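Local structure of cellulase (Soil metagenome, 5I2U) at residues L39-T44 / D189-V194; I123-D128 / P154-E159; G51-L56 / S276-W281; I217-H222 / G243-V248. The protein probably hydrolyses the beta-1,4-glycosidic bonds of cellulose, as a salt-tolerant cellulase of glycoside hydrolase family 5. All blocks are in the same frame, centred on the assembly; numbering follows the deposited sequence.

All four contacts lie in or against one eight-stranded TIM barrel. Interactions 2 and 4 lie inside the parallel sheet, each pairing the two strands of a beta-alpha-beta unit, and both are largely buried ladders of backbone bonds with mostly apolar side chains on the two faces. In interaction 2 the inner face also carries acidic groups, whereas in interaction 4 it is lined by Met218, Thr220 and Phe247. Interaction 3 links the approaches to the first and last strands, with Ser280 and a water in place of a regular ladder and an exposed lysine at its edge. Interaction 1, the smallest, sets the N-terminal hairpin against the approach to strand 192-194, beside a magnesium ion.

Interaction 1 of 4, residues L39-T44 / D189-V194; sequences LQVIGT and DNIILV. With MG (magnesium ion), chain H.
Ile191 carries the packed part of this contact, laying its CG1-CD1 arm against Leu39 and Val41. CG1 meets Leu39 CB at 3.9 Å, and CD1 reaches on to the backbone of Leu39, 3.8 Å from its carbonyl O. The same methyl ends 4.1 Å from Val41 CG2, the two side chains meeting at a slant. Two successive bends make this possible: chi1 of -49° places CG1 beside the backbone N, and chi2 of -60° then folds CD1 back. In the TIM barrel the segment 189-194 runs from helix 169-186 into strand 192-194, while strand 40-42 pairs with strand 45-47 in a small antiparallel hairpin set against the start of the barrel strands. Val41 also touches Met218 and Pro245, which carries the apolar patch on to the neighbouring strands. Towards Asp189 the contact is looser and wet. A water spans the gap between Leu39 O and Asp189 O, its bond to the latter weak at 2.8 Å. Beyond it sits the magnesium ion, held by Asp189 OD1 at 1.9 Å and Asn190 OD1 at 2.1 Å, with two waters, Asp187 and Gly151 O completing six ligands. One of those waters, 2.0 Å from the magnesium, donates to Asp189 OD2 at 2.6 Å, and Asn190 ND2 is bonded to Tyr153 O and Val156 O, which fixes the turn of the amide.

Interaction 2 of 4, residues I123-D128 / P154-E159; sequences IYVIID and PNVIYE
Val125 and Ile127 alternate with Ile157 and Glu159 in a parallel ladder between strands 124-130 and 156-159, the third and fourth of the TIM barrel, joined through helix 136-150 as a beta-alpha-beta crossover. Val125 N starts it at Asn155 O, 2.8 Å away, and Glu159 N ends it at Ile127 O with 2.9 Å. Before the first rung Asn155 adds a side-chain bond, ND2 to Ile123 O at 2.8 Å, the donor standing well above the carbonyl plane. The ring of Tyr124 turns its edge to the same turn, with CE1 3.3 Å from Pro154 O. On the face of Val125, Ile127 and Val156, Ile127 CD1 meets Val156 CG1 at 3.7 Å, and helix 104-120 covers this side through Ile115 and Ala118. The opposite face, with Ile126, Ile157, Asp128 and Glu159, looks into the barrel. Glu159, its chain extended, lays OE1 against Ile126 CG2 at 3.4 Å and brings its carboxylate alongside that of Asp128, planes stacked 24° apart. Asp128 OD1 and Glu159 OE1 lie 4.0 Å apart, a closeness of like charges that Arg89, in salt bridges to both acids, probably offsets. Further out, Asp128 OD2 is also hydrogen-bonded to His130 ND1 and Glu159 OE2 is bonded to Ser249 OG, while Tyr158 OH on the outer face is bonded to OD2 of the magnesium ligand Asp187.

Interaction 3 of 4, residues G51-L56 / S276-W281; sequences GEPVVL and SRKISW
Leu56 and Ser280 bring the two segments closest, CA to CA 4.7 Å, where the runs 53-56 and 278-281 head the same way, 18° apart. These are the approaches to strands 57-61 and 281-286, the first and last of the TIM barrel, so the contact helps close its seam. Segment 276-281 begins at the last residue of helix 264-276 and leaves it through a Schellman motif, with Lys278 at positive phi turning the chain towards the sheet. A regular bond joins the two, Trp281 N to Leu56 O at 2.9 Å, but the bond before it uses a side chain: Leu56 N donates to Ser280 OG at 2.6 Å, nearly straight at 163°. The hydroxyl gets there by lying beside its own backbone N, chi1 -73°, and it packs on Leu56 CB as well. Ser280 OG also bonds, at 2.8 Å, a water that can donate to Val54 O and Lys278 O, linking the two segments a second time. Replacing Ser280 by an alanine would probably leave Leu56 N without its acceptor and the water without one of its holds. Further out the contact is apolar. Val55 straddles the turn, its CG1 3.7 Å from Ile279 O and its CG2 3.8 Å from Lys278 CB, the Val55 and Lys278 side chains crossing at about a right angle. The aliphatic part of Lys278 then slants past the exposed Pro53, its CD 3.7 Å from the proline CB.

Interaction 4 of 4, residues I217-H222 / G243-V248; sequences IMYTMH and GIPVFV. With PO4 (phosphate ion), chain J.
The ring of Tyr219 meets Pro245 O at its edge, in plane, while Ile244 CG2 comes in obliquely to 3.4 Å from CD2. Pro245 O also accepts the backbone N of Tyr219 at 2.9 Å. The other ring, Phe247, is met at its edge by Met218 in a Met-aromatic contact: SD stands 5.3 Å from the ring centroid, 81° off the normal. Ile126 and Leu193 from other strands and Ser280 from the loop before strand 281-286 pack around the same ring, for this face looks into the TIM barrel. The segments lie on strands 217-224 and 246-252, neighbours joined through helix 230-241, and their parallel ladder continues with Phe247 N to Tyr219 O. It slackens further on, where Met221 N reaches Phe247 O at 3.3 Å. A bend at chi3 (82°) turns the Met218 methyl back, putting CE 3.8 Å from Pro245 CB. With an alanine at Tyr219, Ile244 and Pro245 would probably lose the wall they lean on, and Ile211 N, which is bonded to the tyrosine hydroxyl, would be left without that partner. Outside, Met221 lies alongside Val248, with CE 3.8 Å from CG2, and touches Leu232 and Thr236 of the connecting helix. Val246 N, directed away from strand 217-224, donates to O4 of a phosphate ion, probably from the crystallisation liquor, at 3.0 Å along an almost straight line (175°).

Interaction 1 of 4, residues L39-T44 / D189-V194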
loop_
_atom_site.group_PDB
_atom_site.type_symbol
_atom_site.label_atom_id
_atom_site.label_comp_id
_atom_site.label_asym_id
_atom_site.label_seq_id
_atom_site.Cartn_x
_atom_site.Cartn_y
_atom_site.Cartn_z
ATOM N N LEU A 39 -14.193 1.920 6.574
ATOM C CA LEU A 39 -13.188 1.591 7.580
ATOM C C LEU A 39 -12.959 2.776 8.509
ATOM O O LEU A 39 -13.257 3.905 8.150
ATOM C CB LEU A 39 -11.874 1.179 6.907
ATOM C CG LEU A 39 -11.987 0.013 5.920
ATOM C CD1 LEU A 39 -10.628 -0.367 5.351
ATOM C CD2 LEU A 39 -12.659 -1.203 6.548
ATOM N N GLN A 40 -12.434 2.506 9.700
ATOM C CA GLN A 40 -12.106 3.554 10.674
ATOM C C GLN A 40 -11.000 3.065 11.583
ATOM O O GLN A 40 -10.778 1.866 11.682
ATOM C CB GLN A 40 -13.343 3.967 11.494
ATOM C CG GLN A 40 -14.002 2.857 12.306
ATOM C CD GLN A 40 -15.318 3.290 12.966
ATOM O OE1 GLN A 40 -15.440 4.409 13.491
ATOM N NE2 GLN A 40 -16.294 2.382 12.992
ATOM N N VAL A 41 -10.273 3.993 12.189
ATOM C CA VAL A 41 -9.144 3.664 13.060
ATOM C C VAL A 41 -9.539 3.961 14.500
ATOM O O VAL A 41 -9.867 5.106 14.835
ATOM C CB VAL A 41 -7.891 4.475 12.684
ATOM C CG1 VAL A 41 -6.746 4.216 13.666
ATOM C CG2 VAL A 41 -7.450 4.144 11.266
ATOM N N ILE A 42 -9.525 2.928 15.342
ATOM C CA ILE A 42 -9.886 3.062 16.746
ATOM C C ILE A 42 -8.647 2.750 17.554
ATOM O O ILE A 42 -8.145 1.635 17.490
ATOM C CB ILE A 42 -11.019 2.106 17.148
ATOM C CG1 ILE A 42 -12.031 1.975 16.012
ATOM C CG2 ILE A 42 -11.672 2.609 18.438
ATOM C CD1 ILE A 42 -13.044 0.873 16.233
ATOM N N GLY A 43 -8.175 3.727 18.328
ATOM C CA GLY A 43 -6.853 3.663 18.936
ATOM C C GLY A 43 -5.865 3.436 17.804
ATOM O O GLY A 43 -5.713 4.291 16.921
ATOM N N THR A 44 -5.259 2.254 17.780
ATOM C CA THR A 44 -4.311 1.882 16.726
ATOM C C THR A 44 -4.909 0.944 15.670
ATOM O O THR A 44 -4.286 0.707 14.643
ATOM C CB THR A 44 -3.086 1.177 17.338
ATOM O OG1 THR A 44 -3.502 -0.057 17.948
ATOM C CG2 THR A 44 -2.406 2.092 18.362
ATOM N N ASP A 189 -13.963 11.103 5.952
ATOM C CA ASP A 189 -13.896 9.812 6.684
ATOM C C ASP A 189 -12.896 8.735 6.201
ATOM O O ASP A 189 -12.469 7.912 7.031
ATOM C CB ASP A 189 -15.297 9.184 6.778
ATOM C CG ASP A 189 -15.887 8.872 5.426
ATOM O OD1 ASP A 189 -15.457 9.479 4.425
ATOM O OD2 ASP A 189 -16.797 8.035 5.349
ATOM N N ASN A 190 -12.534 8.717 4.909
ATOM C CA ASN A 190 -11.734 7.611 4.360
ATOM C C ASN A 190 -10.311 7.604 4.899
ATOM O O ASN A 190 -9.783 8.644 5.303
ATOM C CB ASN A 190 -11.695 7.616 2.828
ATOM C CG ASN A 190 -13.021 7.239 2.203
ATOM O OD1 ASN A 190 -14.061 7.715 2.625
ATOM N ND2 ASN A 190 -12.991 6.369 1.209
ATOM N N ILE A 191 -9.697 6.426 4.889
ATOM C CA ILE A 191 -8.385 6.244 5.518
ATOM C C ILE A 191 -7.316 6.950 4.688
ATOM O O ILE A 191 -7.366 6.917 3.457
ATOM C CB ILE A 191 -7.962 4.753 5.672
ATOM C CG1 ILE A 191 -9.067 3.882 6.305
ATOM C CG2 ILE A 191 -6.670 4.650 6.493
ATOM C CD1 ILE A 191 -9.520 4.293 7.698
ATOM N N ILE A 192 -6.376 7.596 5.385
ATOM C CA ILE A 192 -5.204 8.208 4.781
ATOM C C ILE A 192 -3.984 7.579 5.415
ATOM O O ILE A 192 -3.839 7.621 6.641
ATOM C CB ILE A 192 -5.124 9.728 5.023
ATOM C CG1 ILE A 192 -6.365 10.441 4.457
ATOM C CG2 ILE A 192 -3.858 10.276 4.365
ATOM C CD1 ILE A 192 -6.527 11.890 4.898
ATOM N N LEU A 193 -3.103 7.018 4.586
ATOM C CA LEU A 193 -1.895 6.397 5.076
ATOM C C LEU A 193 -0.745 7.371 4.921
ATOM O O LEU A 193 -0.575 7.965 3.857
ATOM C CB LEU A 193 -1.625 5.119 4.299
ATOM C CG LEU A 193 -2.749 4.081 4.223
ATOM C CD1 LEU A 193 -2.193 2.847 3.524
ATOM C CD2 LEU A 193 -3.313 3.693 5.582
ATOM N N VAL A 194 0.062 7.508 5.971
ATOM C CA VAL A 194 1.106 8.543 6.048
ATOM C C VAL A 194 2.492 7.920 6.118
ATOM O O VAL A 194 2.794 7.171 7.034
ATOM C CB VAL A 194 0.895 9.444 7.282
ATOM C CG1 VAL A 194 2.041 10.448 7.447
ATOM C CG2 VAL A 194 -0.436 10.166 7.166
HETATM MG MG MG H . -15.436 9.300 2.479
HETATM O O HOH W 1 -14.184 5.771 6.773
HETATM O O HOH W 2 -17.042 8.060 2.776
HETATM O O HOH W 3 -17.107 10.847 1.752
#

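Interaction 2 of 4, residues I123-D128 / P154-E159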
loop_
_atom_site.group_PDB
_atom_site.type_symbol
_atom_site.label_atom_id
_atom_site.label_comp_id
_atom_site.label_asym_id
_atom_site.label_seq_id
_atom_site.Cartn_x
_atom_site.Cartn_y
_atom_site.Cartn_z
ATOM N N ILE A 123 -13.529 -4.908 -3.289
ATOM C CA ILE A 123 -12.309 -4.869 -2.472
ATOM C C ILE A 123 -11.793 -3.441 -2.275
ATOM O O ILE A 123 -12.185 -2.516 -2.995
ATOM C CB ILE A 123 -11.190 -5.782 -3.031
ATOM C CG1 ILE A 123 -10.768 -5.355 -4.442
ATOM C CG2 ILE A 123 -11.643 -7.244 -3.041
ATOM C CD1 ILE A 123 -9.362 -5.792 -4.804
ATOM N N TYR A 124 -10.921 -3.286 -1.273
ATOM C CA TYR A 124 -10.340 -1.996 -0.939
ATOM C C TYR A 124 -9.187 -1.716 -1.889
ATOM O O TYR A 124 -8.554 -2.646 -2.429
ATOM C CB TYR A 124 -9.886 -1.947 0.543
ATOM C CG TYR A 124 -11.057 -2.036 1.505
ATOM C CD1 TYR A 124 -11.746 -0.886 1.907
ATOM C CD2 TYR A 124 -11.504 -3.267 1.980
ATOM C CE1 TYR A 124 -12.840 -0.964 2.757
ATOM C CE2 TYR A 124 -12.585 -3.352 2.840
ATOM C CZ TYR A 124 -13.258 -2.197 3.214
ATOM O OH TYR A 124 -14.334 -2.279 4.055
ATOM N N VAL A 125 -8.918 -0.427 -2.089
ATOM C CA VAL A 125 -7.896 -0.011 -3.016
ATOM C C VAL A 125 -7.121 1.168 -2.450
ATOM O O VAL A 125 -7.716 2.146 -1.961
ATOM C CB VAL A 125 -8.489 0.301 -4.411
ATOM C CG1 VAL A 125 -9.567 1.383 -4.346
ATOM C CG2 VAL A 125 -7.384 0.685 -5.382
ATOM N N ILE A 126 -5.795 1.053 -2.497
ATOM C CA ILE A 126 -4.921 2.113 -2.037
ATOM C C ILE A 126 -4.521 2.908 -3.257
ATOM O O ILE A 126 -4.036 2.339 -4.224
ATOM C CB ILE A 126 -3.656 1.577 -1.306
ATOM C CG1 ILE A 126 -4.062 0.855 -0.009
ATOM C CG2 ILE A 126 -2.691 2.716 -0.966
ATOM C CD1 ILE A 126 -2.953 -0.003 0.578
ATOM N N ILE A 127 -4.743 4.215 -3.205
ATOM C CA ILE A 127 -4.270 5.132 -4.234
ATOM C C ILE A 127 -2.975 5.718 -3.724
ATOM O O ILE A 127 -2.990 6.566 -2.837
ATOM C CB ILE A 127 -5.305 6.239 -4.559
ATOM C CG1 ILE A 127 -6.613 5.615 -5.084
ATOM C CG2 ILE A 127 -4.762 7.181 -5.624
ATOM C CD1 ILE A 127 -7.759 6.593 -5.190
ATOM N N ASP A 128 -1.868 5.255 -4.306
ATOM C CA ASP A 128 -0.528 5.513 -3.794
ATOM C C ASP A 128 0.243 6.502 -4.701
ATOM O O ASP A 128 0.517 6.232 -5.867
ATOM C CB ASP A 128 0.213 4.173 -3.558
ATOM C CG ASP A 128 1.746 4.299 -3.545
ATOM O OD1 ASP A 128 2.301 5.311 -3.057
ATOM O OD2 ASP A 128 2.401 3.339 -4.022
ATOM N N PRO A 154 -16.432 3.500 0.036
ATOM C CA PRO A 154 -15.672 2.974 1.184
ATOM C C PRO A 154 -14.412 2.192 0.796
ATOM O O PRO A 154 -13.505 2.019 1.634
ATOM C CB PRO A 154 -16.691 2.069 1.888
ATOM C CG PRO A 154 -17.569 1.598 0.782
ATOM C CD PRO A 154 -17.670 2.730 -0.197
ATOM N N ASN A 155 -14.331 1.763 -0.459
ATOM C CA ASN A 155 -13.146 1.028 -0.971
ATOM C C ASN A 155 -11.829 1.783 -0.906
ATOM O O ASN A 155 -10.769 1.170 -0.796
ATOM C CB ASN A 155 -13.324 0.635 -2.432
ATOM C CG ASN A 155 -14.665 0.007 -2.710
ATOM O OD1 ASN A 155 -15.696 0.609 -2.417
ATOM N ND2 ASN A 155 -14.666 -1.173 -3.312
ATOM N N VAL A 156 -11.893 3.109 -0.975
ATOM C CA VAL A 156 -10.729 3.915 -1.314
ATOM C C VAL A 156 -9.939 4.315 -0.082
ATOM O O VAL A 156 -10.496 4.873 0.857
ATOM C CB VAL A 156 -11.169 5.137 -2.127
ATOM C CG1 VAL A 156 -10.019 6.100 -2.364
ATOM C CG2 VAL A 156 -11.770 4.657 -3.449
ATOM N N ILE A 157 -8.645 3.982 -0.108
ATOM C CA ILE A 157 -7.651 4.425 0.868
ATOM C C ILE A 157 -6.622 5.281 0.121
ATOM O O ILE A 157 -6.206 4.929 -0.983
ATOM C CB ILE A 157 -6.941 3.210 1.525
ATOM C CG1 ILE A 157 -7.957 2.329 2.248
ATOM C CG2 ILE A 157 -5.827 3.649 2.481
ATOM C CD1 ILE A 157 -7.416 0.995 2.699
ATOM N N TYR A 158 -6.202 6.386 0.724
ATOM C CA TYR A 158 -5.175 7.270 0.148
ATOM C C TYR A 158 -3.836 7.015 0.814
ATOM O O TYR A 158 -3.772 6.856 2.044
ATOM C CB TYR A 158 -5.552 8.737 0.378
ATOM C CG TYR A 158 -6.965 9.079 -0.041
ATOM C CD1 TYR A 158 -7.311 9.185 -1.390
ATOM C CD2 TYR A 158 -7.960 9.285 0.914
ATOM C CE1 TYR A 158 -8.615 9.497 -1.776
ATOM C CE2 TYR A 158 -9.258 9.604 0.548
ATOM C CZ TYR A 158 -9.590 9.711 -0.795
ATOM O OH TYR A 158 -10.882 10.020 -1.151
ATOM N N GLU A 159 -2.770 6.966 0.017
ATOM C CA GLU A 159 -1.426 6.862 0.558
ATOM C C GLU A 159 -0.612 8.012 -0.015
ATOM O O GLU A 159 -0.221 8.002 -1.177
ATOM C CB GLU A 159 -0.805 5.523 0.229
ATOM C CG GLU A 159 0.541 5.327 0.906
ATOM C CD GLU A 159 1.187 4.010 0.573
ATOM O OE1 GLU A 159 0.540 3.196 -0.116
ATOM O OE2 GLU A 159 2.339 3.791 1.014
#

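Interaction 3 of 4, residues G51-L56 / S276-W281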
loop_
_atom_site.group_PDB
_atom_site.type_symbol
_atom_site.label_atom_id
_atom_site.label_comp_id
_atom_site.label_asym_id
_atom_site.label_seq_id
_atom_site.Cartn_x
_atom_site.Cartn_y
_atom_site.Cartn_z
ATOM N N GLY A 51 -16.943 -1.503 14.071
ATOM C CA GLY A 51 -15.840 -1.371 15.050
ATOM C C GLY A 51 -15.022 -2.621 15.300
ATOM O O GLY A 51 -14.167 -2.625 16.164
ATOM N N GLU A 52 -15.299 -3.691 14.557
ATOM C CA GLU A 52 -14.581 -4.954 14.681
ATOM C C GLU A 52 -13.254 -4.748 13.957
ATOM O O GLU A 52 -13.221 -4.018 12.967
ATOM C CB GLU A 52 -15.396 -6.113 14.033
ATOM C CG GLU A 52 -15.401 -7.409 14.806
ATOM C CD GLU A 52 -16.028 -7.275 16.177
ATOM O OE1 GLU A 52 -17.013 -6.529 16.279
ATOM O OE2 GLU A 52 -15.530 -7.886 17.147
ATOM N N PRO A 53 -12.150 -5.348 14.461
ATOM C CA PRO A 53 -10.874 -5.211 13.749
ATOM C C PRO A 53 -10.947 -5.769 12.328
ATOM O O PRO A 53 -11.648 -6.748 12.079
ATOM C CB PRO A 53 -9.895 -6.052 14.591
ATOM C CG PRO A 53 -10.524 -6.149 15.939
ATOM C CD PRO A 53 -12.002 -6.177 15.674
ATOM N N VAL A 54 -10.272 -5.097 11.406
ATOM C CA VAL A 54 -10.112 -5.578 10.044
ATOM C C VAL A 54 -8.615 -5.696 9.808
ATOM O O VAL A 54 -7.832 -4.826 10.212
ATOM C CB VAL A 54 -10.738 -4.612 9.005
ATOM C CG1 VAL A 54 -10.496 -5.101 7.579
ATOM C CG2 VAL A 54 -12.227 -4.462 9.246
ATOM N N VAL A 55 -8.239 -6.785 9.157
ATOM C CA VAL A 55 -6.888 -6.998 8.673
ATOM C C VAL A 55 -7.014 -7.205 7.157
ATOM O O VAL A 55 -7.613 -8.188 6.708
ATOM C CB VAL A 55 -6.244 -8.221 9.345
ATOM C CG1 VAL A 55 -4.811 -8.391 8.879
ATOM C CG2 VAL A 55 -6.304 -8.074 10.859
ATOM N N LEU A 56 -6.469 -6.265 6.388
ATOM C CA LEU A 56 -6.419 -6.400 4.948
ATOM C C LEU A 56 -5.101 -7.059 4.532
ATOM O O LEU A 56 -4.030 -6.746 5.076
ATOM C CB LEU A 56 -6.569 -5.044 4.278
ATOM C CG LEU A 56 -7.881 -4.309 4.581
ATOM C CD1 LEU A 56 -7.822 -2.907 4.017
ATOM C CD2 LEU A 56 -9.097 -5.053 4.042
ATOM N N SER A 276 -0.436 -11.579 14.420
ATOM C CA SER A 276 -0.673 -11.499 15.862
ATOM C C SER A 276 -0.947 -10.060 16.311
ATOM O O SER A 276 -1.718 -9.852 17.236
ATOM C CB SER A 276 0.480 -12.124 16.664
ATOM O OG SER A 276 1.606 -11.275 16.723
ATOM N N ARG A 277 -0.336 -9.079 15.634
ATOM C CA ARG A 277 -0.631 -7.651 15.859
ATOM C C ARG A 277 -1.845 -7.123 15.085
ATOM O O ARG A 277 -2.170 -5.956 15.225
ATOM C CB ARG A 277 0.575 -6.765 15.487
ATOM C CG ARG A 277 1.888 -7.119 16.154
ATOM C CD ARG A 277 1.873 -6.860 17.641
ATOM N NE ARG A 277 3.177 -7.158 18.228
ATOM C CZ ARG A 277 3.650 -8.380 18.492
ATOM N NH1 ARG A 277 2.935 -9.483 18.254
ATOM N NH2 ARG A 277 4.868 -8.499 19.019
ATOM N N LYS A 278 -2.516 -7.946 14.280
ATOM C CA LYS A 278 -3.611 -7.479 13.400
ATOM C C LYS A 278 -3.223 -6.264 12.533
ATOM O O LYS A 278 -4.011 -5.336 12.362
ATOM C CB LYS A 278 -4.884 -7.180 14.216
ATOM C CG LYS A 278 -5.503 -8.399 14.895
ATOM C CD LYS A 278 -6.997 -8.222 15.152
ATOM C CE LYS A 278 -7.617 -9.460 15.791
ATOM N NZ LYS A 278 -7.094 -9.689 17.170
ATOM N N ILE A 279 -1.999 -6.288 12.005
ATOM C CA ILE A 279 -1.467 -5.260 11.103
ATOM C C ILE A 279 -1.801 -5.678 9.675
ATOM O O ILE A 279 -1.537 -6.828 9.286
ATOM C CB ILE A 279 0.070 -5.134 11.231
ATOM C CG1 ILE A 279 0.446 -4.533 12.583
ATOM C CG2 ILE A 279 0.655 -4.303 10.091
ATOM C CD1 ILE A 279 1.907 -4.710 12.952
ATOM N N SER A 280 -2.397 -4.766 8.905
ATOM C CA SER A 280 -2.708 -5.047 7.502
ATOM C C SER A 280 -1.440 -4.991 6.658
ATOM O O SER A 280 -0.511 -4.264 6.998
ATOM C CB SER A 280 -3.748 -4.068 6.965
ATOM O OG SER A 280 -5.020 -4.353 7.505
ATOM N N TRP A 281 -1.386 -5.781 5.581
ATOM C CA TRP A 281 -0.177 -5.839 4.732
ATOM C C TRP A 281 -0.421 -6.019 3.233
ATOM O O TRP A 281 -1.379 -6.648 2.818
ATOM C CB TRP A 281 0.837 -6.871 5.248
ATOM C CG TRP A 281 0.329 -8.241 5.489
ATOM C CD1 TRP A 281 -0.179 -8.728 6.657
ATOM C CD2 TRP A 281 0.299 -9.329 4.555
ATOM N NE1 TRP A 281 -0.545 -10.048 6.511
ATOM C CE2 TRP A 281 -0.265 -10.447 5.231
ATOM C CE3 TRP A 281 0.681 -9.470 3.207
ATOM C CZ2 TRP A 281 -0.440 -11.695 4.612
ATOM C CZ3 TRP A 281 0.505 -10.716 2.578
ATOM C CH2 TRP A 281 -0.053 -11.811 3.287
HETATM O O HOH W 4 -5.021 -4.012 10.306
#

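Interaction 4 of 4, residues I217-H222 / G243-V248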
loop_
_atom_site.group_PDB
_atom_site.type_symbol
_atom_site.label_atom_id
_atom_site.label_comp_id
_atom_site.label_asym_id
_atom_site.label_seq_id
_atom_site.Cartn_x
_atom_site.Cartn_y
_atom_site.Cartn_z
ATOM N N ILE A 217 -6.436 8.197 10.200
ATOM C CA ILE A 217 -5.147 8.072 9.550
ATOM C C ILE A 217 -4.347 6.942 10.191
ATOM O O ILE A 217 -4.572 6.594 11.358
ATOM C CB ILE A 217 -4.346 9.393 9.520
ATOM C CG1 ILE A 217 -3.716 9.731 10.873
ATOM C CG2 ILE A 217 -5.229 10.534 9.031
ATOM C CD1 ILE A 217 -2.525 10.657 10.737
ATOM N N MET A 218 -3.442 6.365 9.397
ATOM C CA MET A 218 -2.437 5.424 9.887
ATOM C C MET A 218 -1.101 5.765 9.270
ATOM O O MET A 218 -1.017 6.472 8.266
ATOM C CB MET A 218 -2.813 3.992 9.545
ATOM C CG MET A 218 -4.250 3.642 9.893
ATOM S SD MET A 218 -4.636 1.916 9.590
ATOM C CE MET A 218 -3.983 1.139 11.078
ATOM N N TYR A 219 -0.053 5.262 9.902
ATOM C CA TYR A 219 1.308 5.483 9.454
ATOM C C TYR A 219 1.843 4.220 8.782
ATOM O O TYR A 219 1.576 3.110 9.243
ATOM C CB TYR A 219 2.164 5.906 10.641
ATOM C CG TYR A 219 1.679 7.210 11.243
ATOM C CD1 TYR A 219 2.122 8.438 10.745
ATOM C CD2 TYR A 219 0.736 7.217 12.273
ATOM C CE1 TYR A 219 1.676 9.625 11.293
ATOM C CE2 TYR A 219 0.286 8.407 12.833
ATOM C CZ TYR A 219 0.757 9.606 12.339
ATOM O OH TYR A 219 0.296 10.790 12.875
ATOM N N THR A 220 2.571 4.388 7.678
ATOM C CA THR A 220 3.029 3.238 6.936
ATOM C C THR A 220 4.351 2.742 7.464
ATOM O O THR A 220 5.128 3.492 8.083
ATOM C CB THR A 220 3.064 3.468 5.415
ATOM O OG1 THR A 220 3.953 4.538 5.105
ATOM C CG2 THR A 220 1.662 3.788 4.894
ATOM N N MET A 221 4.578 1.451 7.246
ATOM C CA MET A 221 5.875 0.833 7.476
ATOM C C MET A 221 6.140 -0.091 6.311
ATOM O O MET A 221 5.247 -0.825 5.911
ATOM C CB MET A 221 5.882 0.068 8.807
ATOM C CG MET A 221 7.258 -0.406 9.249
ATOM S SD MET A 221 7.729 -2.039 8.628
ATOM C CE MET A 221 6.699 -3.094 9.645
ATOM N N HIS A 222 7.350 -0.032 5.756
ATOM C CA HIS A 222 7.776 -0.926 4.680
ATOM C C HIS A 222 8.955 -1.795 5.117
ATOM O O HIS A 222 9.939 -1.294 5.659
ATOM C CB HIS A 222 8.171 -0.132 3.439
ATOM C CG HIS A 222 7.027 0.573 2.770
ATOM N ND1 HIS A 222 7.180 1.242 1.581
ATOM C CD2 HIS A 222 5.723 0.710 3.109
ATOM C CE1 HIS A 222 6.022 1.763 1.216
ATOM N NE2 HIS A 222 5.122 1.457 2.128
ATOM N N GLY A 243 0.720 4.574 20.817
ATOM C CA GLY A 243 -0.509 5.014 20.139
ATOM C C GLY A 243 -0.409 5.375 18.656
ATOM O O GLY A 243 -1.235 6.132 18.158
ATOM N N ILE A 244 0.581 4.826 17.951
ATOM C CA ILE A 244 0.740 5.046 16.509
ATOM C C ILE A 244 0.100 3.883 15.728
ATOM O O ILE A 244 0.583 2.746 15.817
ATOM C CB ILE A 244 2.231 5.177 16.138
ATOM C CG1 ILE A 244 2.916 6.289 16.970
ATOM C CG2 ILE A 244 2.402 5.461 14.654
ATOM C CD1 ILE A 244 2.230 7.650 16.942
ATOM N N PRO A 245 -0.989 4.154 14.972
ATOM C CA PRO A 245 -1.516 3.108 14.103
ATOM C C PRO A 245 -0.567 2.826 12.933
ATOM O O PRO A 245 -0.028 3.772 12.345
ATOM C CB PRO A 245 -2.848 3.689 13.597
ATOM C CG PRO A 245 -3.084 4.941 14.373
ATOM C CD PRO A 245 -1.741 5.409 14.802
ATOM N N VAL A 246 -0.388 1.544 12.605
ATOM C CA VAL A 246 0.579 1.084 11.605
ATOM C C VAL A 246 -0.073 0.194 10.541
ATOM O O VAL A 246 -0.697 -0.817 10.862
ATOM C CB VAL A 246 1.709 0.283 12.277
ATOM C CG1 VAL A 246 2.684 -0.280 11.235
ATOM C CG2 VAL A 246 2.433 1.163 13.291
ATOM N N PHE A 247 0.094 0.578 9.278
ATOM C CA PHE A 247 -0.397 -0.182 8.129
ATOM C C PHE A 247 0.813 -0.422 7.236
ATOM O O PHE A 247 1.454 0.529 6.792
ATOM C CB PHE A 247 -1.460 0.650 7.402
ATOM C CG PHE A 247 -2.218 -0.086 6.324
ATOM C CD1 PHE A 247 -1.592 -0.498 5.151
ATOM C CD2 PHE A 247 -3.583 -0.316 6.462
ATOM C CE1 PHE A 247 -2.308 -1.165 4.163
ATOM C CE2 PHE A 247 -4.297 -0.980 5.479
ATOM C CZ PHE A 247 -3.657 -1.398 4.322
ATOM N N VAL A 248 1.123 -1.687 6.963
ATOM C CA VAL A 248 2.214 -2.047 6.037
ATOM C C VAL A 248 1.707 -1.950 4.581
ATOM O O VAL A 248 1.097 -2.887 4.055
ATOM C CB VAL A 248 2.762 -3.452 6.369
ATOM C CG1 VAL A 248 3.755 -3.934 5.317
ATOM C CG2 VAL A 248 3.412 -3.436 7.752
HETATM P P PO4 J . -2.086 -1.840 14.451
HETATM O O1 PO4 J . -1.816 -2.629 13.204
HETATM O O2 PO4 J . -0.995 -2.087 15.469
HETATM O O3 PO4 J . -3.419 -2.280 15.011
HETATM O O4 PO4 J . -2.088 -0.377 14.090
#